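PDB 3T7V: 3-methylornithine synthase from Methanosarcina barkeri, which catalyses the radical-based isomerization of L-lysine to (3R)-3-methyl-D-ornithine in pyrrolysine biosynthesis, using a [4Fe-4S] cluster and S-adenosyl-L-methionine. Local coordinates for residues L23-S33 and I216-R224; L40-R51 and L259-P270. All blocks are in the same frame, centred on the assembly; numbering follows the deposited sequence.

Contact 1. Residues L23-S33 and I216-R224; sequences LTDNDLRTLLS and IESTILSLR
R224 reaches from helix 216-228, an outer helix of the radical SAM TIM-barrel-like fold, to the start of helix 25-32, the two segment axes 128° apart. Its guanidinium takes D25 side-on in a salt bridge: NE lies 2.9 Å from D25 OD1, nearly along the C-O axis, and NH2 bonds the same oxygen from above the carboxylate plane. NH2 also donates, at 174°, to L23 O; these partners hold the guanidinium by its edge, in its own plane, while L28 CD1 rests over one face, toward its rim. A water links L23 O to R224 NH1. Next to this polar end the helices pack knobs-into-holes. L32 sits among I216, T219, I220 and L223, with its CD1 3.8 Å from I220 CG1; I220 in turn fills the hole formed by D25, L28, R29 and L32, its CD1 touching R29 CG, the two side chains at about a right angle. At the exposed far end R29, its chain extended from CG to NE, makes a second salt bridge, NH2 meeting the anti lone pair of E217 OE2 at 2.6 Å. Helix 258-268 lies against L28, L32 and L223. A capping box positions the N-terminal turn that carries D25: T24 N donates to D27 OD2, and D27 N to T24 OG1 at 3.0 Å.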
loop_
_atom_site.group_PDB
_atom_site.type_symbol
_atom_site.label_atom_id
_atom_site.label_comp_id
_atom_site.label_asym_id
_atom_site.label_seq_id
_atom_site.Cartn_x
_atom_site.Cartn_y
_atom_site.Cartn_z
ATOM N N LEU A 23 -5.774 -2.689 22.036
ATOM C CA LEU A 23 -5.769 -4.118 21.964
ATOM C C LEU A 23 -4.483 -4.676 22.612
ATOM O O LEU A 23 -3.365 -4.155 22.380
ATOM C CB LEU A 23 -5.860 -4.515 20.489
ATOM C CG LEU A 23 -7.288 -4.571 19.937
ATOM C CD1 LEU A 23 -8.304 -3.469 20.136
ATOM C CD2 LEU A 23 -7.058 -4.898 18.461
ATOM N N THR A 24 -4.649 -5.672 23.484
ATOM C CA THR A 24 -3.510 -6.370 24.061
ATOM C C THR A 24 -2.981 -7.467 23.162
ATOM O O THR A 24 -3.614 -7.803 22.172
ATOM C CB THR A 24 -3.945 -7.025 25.389
ATOM O OG1 THR A 24 -4.932 -8.056 25.117
ATOM C CG2 THR A 24 -4.553 -5.987 26.334
ATOM N N ASP A 25 -1.855 -8.089 23.539
ATOM C CA ASP A 25 -1.400 -9.213 22.727
ATOM C C ASP A 25 -2.374 -10.379 22.788
ATOM O O ASP A 25 -2.523 -11.097 21.773
ATOM C CB ASP A 25 0.038 -9.679 23.080
ATOM C CG ASP A 25 1.123 -8.592 22.803
ATOM O OD1 ASP A 25 0.968 -7.747 21.869
ATOM O OD2 ASP A 25 2.122 -8.589 23.546
ATOM N N ASN A 26 -2.989 -10.624 23.949
ATOM C CA ASN A 26 -4.080 -11.658 24.001
ATOM C C ASN A 26 -5.204 -11.343 23.031
ATOM O O ASN A 26 -5.731 -12.301 22.388
ATOM C CB ASN A 26 -4.562 -11.905 25.414
ATOM C CG ASN A 26 -3.590 -12.820 26.188
ATOM O OD1 ASN A 26 -3.702 -12.904 27.341
ATOM N ND2 ASN A 26 -2.636 -13.440 25.521
ATOM N N ASP A 27 -5.625 -10.068 22.937
ATOM C CA ASP A 27 -6.694 -9.682 22.001
ATOM C C ASP A 27 -6.205 -9.987 20.571
ATOM O O ASP A 27 -6.982 -10.540 19.787
ATOM C CB ASP A 27 -7.049 -8.176 22.089
ATOM C CG ASP A 27 -7.581 -7.782 23.432
ATOM O OD1 ASP A 27 -8.135 -8.662 24.141
ATOM O OD2 ASP A 27 -7.501 -6.586 23.787
ATOM N N LEU A 28 -4.961 -9.634 20.221
ATOM C CA LEU A 28 -4.412 -9.933 18.836
ATOM C C LEU A 28 -4.413 -11.409 18.611
ATOM O O LEU A 28 -4.770 -11.836 17.523
ATOM C CB LEU A 28 -3.013 -9.323 18.649
ATOM C CG LEU A 28 -2.960 -7.815 18.746
ATOM C CD1 LEU A 28 -1.508 -7.333 18.543
ATOM C CD2 LEU A 28 -3.850 -7.147 17.705
ATOM N N ARG A 29 -3.939 -12.238 19.573
ATOM C CA ARG A 29 -3.969 -13.665 19.352
ATOM C C ARG A 29 -5.348 -14.181 19.075
ATOM O O ARG A 29 -5.491 -15.154 18.328
ATOM C CB ARG A 29 -3.351 -14.461 20.531
ATOM C CG ARG A 29 -1.857 -14.295 20.615
ATOM C CD ARG A 29 -1.349 -15.002 21.883
ATOM N NE ARG A 29 0.116 -14.858 21.973
ATOM C CZ ARG A 29 0.970 -15.687 21.401
ATOM N NH1 ARG A 29 0.545 -16.717 20.641
ATOM N NH2 ARG A 29 2.276 -15.551 21.611
ATOM N N THR A 30 -6.339 -13.690 19.848
ATOM C CA THR A 30 -7.703 -14.143 19.714
ATOM C C THR A 30 -8.257 -13.751 18.346
ATOM O O THR A 30 -8.790 -14.606 17.614
ATOM C CB THR A 30 -8.506 -13.555 20.813
ATOM O OG1 THR A 30 -7.958 -13.943 22.065
ATOM C CG2 THR A 30 -10.033 -13.986 20.689
ATOM N N LEU A 31 -8.096 -12.469 17.994
ATOM C CA LEU A 31 -8.639 -11.968 16.705
ATOM C C LEU A 31 -7.983 -12.642 15.511
ATOM O O LEU A 31 -8.667 -13.057 14.521
ATOM C CB LEU A 31 -8.529 -10.424 16.635
ATOM C CG LEU A 31 -9.386 -9.712 17.709
ATOM C CD1 LEU A 31 -9.189 -8.213 17.545
ATOM C CD2 LEU A 31 -10.875 -10.003 17.621
ATOM N N LEU A 32 -6.668 -12.829 15.624
ATOM C CA LEU A 32 -5.938 -13.459 14.535
ATOM C C LEU A 32 -6.218 -14.946 14.389
ATOM O O LEU A 32 -5.904 -15.547 13.370
ATOM C CB LEU A 32 -4.440 -13.145 14.621
ATOM C CG LEU A 32 -4.082 -11.655 14.380
ATOM C CD1 LEU A 32 -2.612 -11.419 14.797
ATOM C CD2 LEU A 32 -4.317 -11.212 12.892
ATOM N N SER A 33 -6.785 -15.605 15.418
ATOM C CA SER A 33 -7.030 -17.047 15.266
ATOM C C SER A 33 -8.514 -17.300 14.892
ATOM O O SER A 33 -8.931 -18.440 14.840
ATOM C CB SER A 33 -6.544 -17.831 16.482
ATOM O OG SER A 33 -7.211 -17.343 17.579
ATOM N N ILE A 216 0.963 -16.555 13.512
ATOM C CA ILE A 216 0.349 -15.517 14.373
ATOM C C ILE A 216 1.411 -14.740 15.098
ATOM O O ILE A 216 1.295 -13.508 15.146
ATOM C CB ILE A 216 -0.675 -16.144 15.338
ATOM C CG1 ILE A 216 -1.887 -16.570 14.574
ATOM C CG2 ILE A 216 -1.016 -15.240 16.528
ATOM C CD1 ILE A 216 -2.886 -17.417 15.371
ATOM N N GLU A 217 2.399 -15.409 15.695
ATOM C CA GLU A 217 3.406 -14.650 16.502
ATOM C C GLU A 217 4.190 -13.664 15.605
ATOM O O GLU A 217 4.489 -12.548 16.051
ATOM C CB GLU A 217 4.299 -15.638 17.265
ATOM C CG GLU A 217 3.468 -16.273 18.400
ATOM C CD GLU A 217 4.349 -17.122 19.322
ATOM O OE1 GLU A 217 5.333 -17.787 18.790
ATOM O OE2 GLU A 217 4.031 -17.074 20.533
ATOM N N SER A 218 4.559 -14.118 14.408
ATOM C CA SER A 218 5.328 -13.233 13.481
ATOM C C SER A 218 4.471 -12.032 13.117
ATOM O O SER A 218 4.984 -10.889 13.084
ATOM C CB SER A 218 5.582 -14.078 12.224
ATOM O OG SER A 218 6.275 -13.382 11.247
ATOM N N THR A 219 3.187 -12.250 12.896
ATOM C CA THR A 219 2.271 -11.178 12.548
ATOM C C THR A 219 2.140 -10.192 13.701
ATOM O O THR A 219 2.085 -8.970 13.450
ATOM C CB THR A 219 0.919 -11.788 12.163
ATOM O OG1 THR A 219 1.140 -12.693 11.055
ATOM C CG2 THR A 219 -0.072 -10.674 11.761
ATOM N N ILE A 220 2.013 -10.683 14.945
ATOM C CA ILE A 220 1.974 -9.739 16.087
ATOM C C ILE A 220 3.228 -8.899 16.176
ATOM O O ILE A 220 3.130 -7.691 16.413
ATOM C CB ILE A 220 1.706 -10.534 17.376
ATOM C CG1 ILE A 220 0.321 -11.136 17.221
ATOM C CG2 ILE A 220 1.799 -9.611 18.570
ATOM C CD1 ILE A 220 -0.025 -12.012 18.432
ATOM N N LEU A 221 4.417 -9.525 15.976
ATOM C CA LEU A 221 5.690 -8.790 16.004
ATOM C C LEU A 221 5.622 -7.691 14.927
ATOM O O LEU A 221 5.993 -6.549 15.185
ATOM C CB LEU A 221 6.867 -9.694 15.668
ATOM C CG LEU A 221 7.493 -10.706 16.631
ATOM C CD1 LEU A 221 8.713 -11.383 15.964
ATOM C CD2 LEU A 221 7.935 -9.868 17.833
ATOM N N SER A 222 5.033 -8.009 13.790
ATOM C CA SER A 222 4.965 -6.999 12.715
ATOM C C SER A 222 3.956 -5.914 12.973
ATOM O O SER A 222 4.229 -4.734 12.705
ATOM C CB SER A 222 4.666 -7.668 11.398
ATOM O OG SER A 222 5.784 -8.463 11.052
ATOM N N LEU A 223 2.812 -6.277 13.548
ATOM C CA LEU A 223 1.836 -5.231 13.923
ATOM C C LEU A 223 2.405 -4.269 15.003
ATOM O O LEU A 223 2.252 -3.030 14.896
ATOM C CB LEU A 223 0.514 -5.848 14.463
ATOM C CG LEU A 223 -0.238 -6.623 13.332
ATOM C CD1 LEU A 223 -1.330 -7.513 13.974
ATOM C CD2 LEU A 223 -0.944 -5.662 12.357
ATOM N N ARG A 224 3.068 -4.828 16.028
ATOM C CA ARG A 224 3.634 -4.011 17.060
ATOM C C ARG A 224 4.795 -3.186 16.465
ATOM O O ARG A 224 4.968 -2.010 16.815
ATOM C CB ARG A 224 4.127 -4.871 18.237
ATOM C CG ARG A 224 3.010 -5.578 18.984
ATOM C CD ARG A 224 2.156 -4.530 19.638
ATOM N NE ARG A 224 1.188 -5.230 20.502
ATOM C CZ ARG A 224 0.001 -4.716 20.825
ATOM N NH1 ARG A 224 -0.341 -3.523 20.376
ATOM N NH2 ARG A 224 -0.848 -5.422 21.577
HETATM O O HOH W 1 -2.759 -2.242 20.525
#

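Contact 2. Residues L40-R51 and L259-P270; sequences LERLYSAARKVR and LKIISVLRLMFP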
loop_
_atom_site.group_PDB
_atom_site.type_symbol
_atom_site.label_atom_id
_atom_site.label_comp_id
_atom_site.label_asym_id
_atom_site.label_seq_id
_atom_site.Cartn_x
_atom_site.Cartn_y
_atom_site.Cartn_z
ATOM N N LEU A 40 -15.698 -14.064 12.143
ATOM C CA LEU A 40 -15.104 -13.146 11.184
ATOM C C LEU A 40 -16.038 -12.021 10.874
ATOM O O LEU A 40 -15.594 -10.862 10.828
ATOM C CB LEU A 40 -14.629 -13.883 9.912
ATOM C CG LEU A 40 -13.414 -14.801 10.131
ATOM C CD1 LEU A 40 -13.237 -15.672 8.869
ATOM C CD2 LEU A 40 -12.141 -14.004 10.458
ATOM N N GLU A 41 -17.340 -12.297 10.720
ATOM C CA GLU A 41 -18.298 -11.207 10.468
ATOM C C GLU A 41 -18.380 -10.230 11.669
ATOM O O GLU A 41 -18.516 -9.019 11.470
ATOM C CB GLU A 41 -19.693 -11.751 10.074
ATOM C CG GLU A 41 -20.634 -10.676 9.653
ATOM C CD GLU A 41 -19.991 -9.750 8.612
ATOM O OE1 GLU A 41 -19.603 -10.266 7.520
ATOM O OE2 GLU A 41 -19.834 -8.514 8.884
ATOM N N ARG A 42 -18.233 -10.726 12.901
ATOM C CA ARG A 42 -18.273 -9.824 14.044
ATOM C C ARG A 42 -17.006 -8.951 14.069
ATOM O O ARG A 42 -17.050 -7.755 14.437
ATOM C CB ARG A 42 -18.549 -10.548 15.389
ATOM C CG ARG A 42 -17.418 -11.225 16.076
ATOM C CD ARG A 42 -17.499 -10.967 17.580
ATOM N NE ARG A 42 -16.346 -11.536 18.284
ATOM C CZ ARG A 42 -15.092 -11.105 18.170
ATOM N NH1 ARG A 42 -14.790 -10.091 17.375
ATOM N NH2 ARG A 42 -14.134 -11.707 18.851
ATOM N N LEU A 43 -15.895 -9.510 13.631
ATOM C CA LEU A 43 -14.615 -8.738 13.552
ATOM C C LEU A 43 -14.735 -7.650 12.452
ATOM O O LEU A 43 -14.393 -6.472 12.739
ATOM C CB LEU A 43 -13.463 -9.708 13.249
ATOM C CG LEU A 43 -12.138 -9.032 12.943
ATOM C CD1 LEU A 43 -11.676 -8.099 14.091
ATOM C CD2 LEU A 43 -11.072 -10.033 12.494
ATOM N N TYR A 44 -15.220 -8.015 11.270
ATOM C CA TYR A 44 -15.406 -7.001 10.207
ATOM C C TYR A 44 -16.367 -5.894 10.625
ATOM O O TYR A 44 -16.109 -4.761 10.427
ATOM C CB TYR A 44 -15.910 -7.616 8.903
ATOM C CG TYR A 44 -15.097 -8.807 8.397
ATOM C CD1 TYR A 44 -13.688 -8.904 8.639
ATOM C CD2 TYR A 44 -15.680 -9.802 7.607
ATOM C CE1 TYR A 44 -12.962 -9.993 8.170
ATOM C CE2 TYR A 44 -14.948 -10.847 7.133
ATOM C CZ TYR A 44 -13.603 -10.941 7.411
ATOM O OH TYR A 44 -12.961 -12.055 6.948
ATOM N N SER A 45 -17.485 -6.278 11.271
ATOM C CA SER A 45 -18.456 -5.304 11.749
ATOM C C SER A 45 -17.840 -4.349 12.764
ATOM O O SER A 45 -18.096 -3.144 12.713
ATOM C CB SER A 45 -19.645 -6.052 12.424
ATOM O OG SER A 45 -20.573 -5.083 12.862
ATOM N N ALA A 46 -17.018 -4.858 13.696
ATOM C CA ALA A 46 -16.372 -3.971 14.651
ATOM C C ALA A 46 -15.466 -2.948 13.948
ATOM O O ALA A 46 -15.410 -1.753 14.291
ATOM C CB ALA A 46 -15.567 -4.795 15.706
ATOM N N ALA A 47 -14.656 -3.470 13.027
ATOM C CA ALA A 47 -13.773 -2.543 12.290
ATOM C C ALA A 47 -14.581 -1.536 11.453
ATOM O O ALA A 47 -14.169 -0.375 11.352
ATOM C CB ALA A 47 -12.839 -3.370 11.402
ATOM N N ARG A 48 -15.684 -1.931 10.836
ATOM C CA ARG A 48 -16.472 -0.921 10.113
ATOM C C ARG A 48 -17.058 0.127 11.090
ATOM O O ARG A 48 -17.147 1.297 10.731
ATOM C CB ARG A 48 -17.604 -1.599 9.356
ATOM C CG ARG A 48 -17.195 -2.455 8.176
ATOM C CD ARG A 48 -18.385 -2.795 7.261
ATOM N NE ARG A 48 -19.445 -3.566 7.975
ATOM C CZ ARG A 48 -19.488 -4.881 8.064
ATOM N NH1 ARG A 48 -18.504 -5.642 7.560
ATOM N NH2 ARG A 48 -20.522 -5.440 8.718
ATOM N N LYS A 49 -17.461 -0.265 12.310
ATOM C CA LYS A 49 -17.937 0.737 13.253
ATOM C C LYS A 49 -16.892 1.811 13.540
ATOM O O LYS A 49 -17.150 3.013 13.575
ATOM C CB LYS A 49 -18.324 0.056 14.574
ATOM C CG LYS A 49 -19.063 0.999 15.548
ATOM C CD LYS A 49 -19.431 0.356 16.888
ATOM C CE LYS A 49 -20.519 -0.687 16.734
ATOM N NZ LYS A 49 -20.672 -1.504 17.987
ATOM N N VAL A 50 -15.645 1.364 13.710
ATOM C CA VAL A 50 -14.540 2.273 14.027
ATOM C C VAL A 50 -14.281 3.140 12.801
ATOM O O VAL A 50 -14.204 4.366 12.917
ATOM C CB VAL A 50 -13.239 1.457 14.416
ATOM C CG1 VAL A 50 -12.093 2.419 14.677
ATOM C CG2 VAL A 50 -13.545 0.680 15.691
ATOM N N ARG A 51 -14.176 2.505 11.629
ATOM C CA ARG A 51 -13.905 3.295 10.412
ATOM C C ARG A 51 -15.028 4.313 10.120
ATOM O O ARG A 51 -14.750 5.456 9.778
ATOM C CB ARG A 51 -13.856 2.356 9.246
ATOM C CG ARG A 51 -13.269 2.920 7.957
ATOM C CD ARG A 51 -14.298 3.259 6.940
ATOM N NE ARG A 51 -15.542 2.492 6.881
ATOM C CZ ARG A 51 -15.734 1.373 6.187
ATOM N NH1 ARG A 51 -14.779 0.865 5.442
ATOM N NH2 ARG A 51 -16.912 0.764 6.193
ATOM N N LEU A 259 -8.005 -9.946 5.062
ATOM C CA LEU A 259 -9.168 -9.266 5.609
ATOM C C LEU A 259 -9.176 -9.190 7.114
ATOM O O LEU A 259 -9.502 -8.175 7.706
ATOM C CB LEU A 259 -10.464 -9.936 5.129
ATOM C CG LEU A 259 -10.584 -10.189 3.615
ATOM C CD1 LEU A 259 -11.952 -10.884 3.439
ATOM C CD2 LEU A 259 -10.554 -8.833 2.924
ATOM N N LYS A 260 -8.788 -10.304 7.756
ATOM C CA LYS A 260 -8.659 -10.323 9.218
ATOM C C LYS A 260 -7.638 -9.277 9.685
ATOM O O LYS A 260 -7.838 -8.569 10.650
ATOM C CB LYS A 260 -8.209 -11.760 9.650
ATOM C CG LYS A 260 -8.243 -12.062 11.113
ATOM C CD LYS A 260 -8.561 -13.601 11.353
ATOM C CE LYS A 260 -7.676 -14.427 10.483
ATOM N NZ LYS A 260 -7.608 -15.800 11.088
ATOM N N ILE A 261 -6.517 -9.187 8.968
ATOM C CA ILE A 261 -5.500 -8.286 9.442
ATOM C C ILE A 261 -5.889 -6.837 9.183
ATOM O O ILE A 261 -5.566 -5.957 9.959
ATOM C CB ILE A 261 -4.136 -8.601 8.806
ATOM C CG1 ILE A 261 -3.667 -10.006 9.339
ATOM C CG2 ILE A 261 -3.033 -7.555 9.113
ATOM C CD1 ILE A 261 -2.555 -10.524 8.492
ATOM N N ILE A 262 -6.610 -6.570 8.073
ATOM C CA ILE A 262 -7.173 -5.189 7.848
ATOM C C ILE A 262 -8.045 -4.758 9.032
ATOM O O ILE A 262 -7.943 -3.638 9.520
ATOM C CB ILE A 262 -7.918 -5.064 6.518
ATOM C CG1 ILE A 262 -6.945 -5.077 5.358
ATOM C CG2 ILE A 262 -8.765 -3.797 6.511
ATOM C CD1 ILE A 262 -7.651 -5.223 4.025
ATOM N N SER A 263 -8.917 -5.711 9.456
ATOM C CA SER A 263 -9.786 -5.346 10.595
ATOM C C SER A 263 -8.970 -5.116 11.855
ATOM O O SER A 263 -9.224 -4.168 12.578
ATOM C CB SER A 263 -10.791 -6.435 10.863
ATOM O OG SER A 263 -11.625 -6.628 9.736
ATOM N N VAL A 264 -7.953 -5.947 12.098
ATOM C CA VAL A 264 -7.122 -5.736 13.279
ATOM C C VAL A 264 -6.371 -4.403 13.159
ATOM O O VAL A 264 -6.254 -3.642 14.138
ATOM C CB VAL A 264 -6.129 -6.928 13.422
ATOM C CG1 VAL A 264 -5.105 -6.596 14.482
ATOM C CG2 VAL A 264 -6.936 -8.170 13.866
ATOM N N LEU A 265 -5.881 -4.057 11.946
ATOM C CA LEU A 265 -5.200 -2.754 11.786
ATOM C C LEU A 265 -6.154 -1.613 12.087
ATOM O O LEU A 265 -5.734 -0.576 12.615
ATOM C CB LEU A 265 -4.723 -2.573 10.297
ATOM C CG LEU A 265 -3.429 -3.391 10.019
ATOM C CD1 LEU A 265 -3.156 -3.345 8.476
ATOM C CD2 LEU A 265 -2.218 -2.881 10.760
ATOM N N ARG A 266 -7.400 -1.762 11.651
ATOM C CA ARG A 266 -8.378 -0.659 11.939
ATOM C C ARG A 266 -8.619 -0.530 13.448
ATOM O O ARG A 266 -8.794 0.604 13.956
ATOM C CB ARG A 266 -9.676 -0.912 11.208
ATOM C CG ARG A 266 -10.828 0.078 11.480
ATOM C CD ARG A 266 -10.405 1.518 11.220
ATOM N NE ARG A 266 -10.196 1.728 9.794
ATOM C CZ ARG A 266 -9.490 2.746 9.284
ATOM N NH1 ARG A 266 -8.917 3.650 10.039
ATOM N NH2 ARG A 266 -9.262 2.782 7.962
ATOM N N LEU A 267 -8.570 -1.672 14.126
ATOM C CA LEU A 267 -8.839 -1.603 15.550
ATOM C C LEU A 267 -7.608 -1.072 16.301
ATOM O O LEU A 267 -7.730 -0.559 17.387
ATOM C CB LEU A 267 -9.280 -2.994 16.061
ATOM C CG LEU A 267 -10.621 -3.511 15.483
ATOM C CD1 LEU A 267 -10.945 -4.943 15.928
ATOM C CD2 LEU A 267 -11.762 -2.616 15.909
ATOM N N MET A 268 -6.403 -1.298 15.769
ATOM C CA MET A 268 -5.150 -0.802 16.320
ATOM C C MET A 268 -4.809 0.645 15.939
ATOM O O MET A 268 -4.143 1.325 16.709
ATOM C CB MET A 268 -3.943 -1.652 15.859
ATOM C CG MET A 268 -3.976 -3.039 16.468
ATOM S SD MET A 268 -2.438 -3.890 15.909
ATOM C CE MET A 268 -1.119 -2.899 16.715
ATOM N N PHE A 269 -5.147 1.065 14.707
ATOM C CA PHE A 269 -4.852 2.370 14.193
ATOM C C PHE A 269 -6.158 3.024 13.718
ATOM O O PHE A 269 -6.414 3.239 12.502
ATOM C CB PHE A 269 -3.937 2.220 12.953
ATOM C CG PHE A 269 -2.638 1.528 13.239
ATOM C CD1 PHE A 269 -2.453 0.172 13.052
ATOM C CD2 PHE A 269 -1.496 2.317 13.606
ATOM C CE1 PHE A 269 -1.209 -0.470 13.338
ATOM C CE2 PHE A 269 -0.280 1.684 13.879
ATOM C CZ PHE A 269 -0.120 0.298 13.741
ATOM N N PRO A 270 -7.070 3.320 14.625
ATOM C CA PRO A 270 -8.420 3.647 14.276
ATOM C C PRO A 270 -8.537 4.906 13.377
ATOM O O PRO A 270 -9.458 4.975 12.558
ATOM C CB PRO A 270 -9.140 3.823 15.623
ATOM C CG PRO A 270 -8.013 3.989 16.581
ATOM C CD PRO A 270 -6.881 3.175 16.077
#
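L267 puts its CD2 methyl against V50 CG2 at 3.8 Å and its CD1 against L43 CD1, a knob in the hole made by L43, A46, A47 and V50. The contact lays helix 37-55, ahead of the first barrel strand, along helix 258-268 of the TIM-barrel-like radical SAM core, the segment axes 39° apart. Small residues allow the close approach: A47 CB rests on S263 CB at 3.7 Å. S263 OG, near the plane of the Y44 ring at its edge, is 3.3 Å from Y44 CD1 and is hydrogen-bonded to A292 O. Towards the helix starts, the K260 chain runs past L43 CD2 and L40 CD2. R266 has CG turned anti to its own N (chi1 176°), which lays CG on A47 O at 3.4 Å; bends at chi2 and chi3 then bring one guanidinium face over R51 CG. NH1 donates to P270 O and R272 O, and NE to G293 O. A leucine in place of R266, having no N-H groups there, would probably leave these three carbonyls without those bonds and R51 CG without its flat cover. R51 NH1 donates to L290 O and A294 O. Beside them V50 CG1 presses unusually tightly on P270 CB, at 3.4 Å.

From the N terminus the chain forms helix 25-32 and then helix 37-55, both ahead of the first barrel strand, 58-68. Contact 1 closes a loop of 182 residues by bringing 23-33 against 216-224; contact 2 closes one of 207 residues, from 40-51 to 259-270. Their segments alternate along the sequence, so the loops cross instead of nesting. Helix 258-268 joins the two: V264 packs on L28, L265 on L223, and K260 NZ reaches L32 O and L34 O, near the turn between the two N-terminal helices. Together the contacts tie these helices to two outer helices of the barrel, which precede and follow strand 233-238 in the chain, the strand that carries substrate-binding R235.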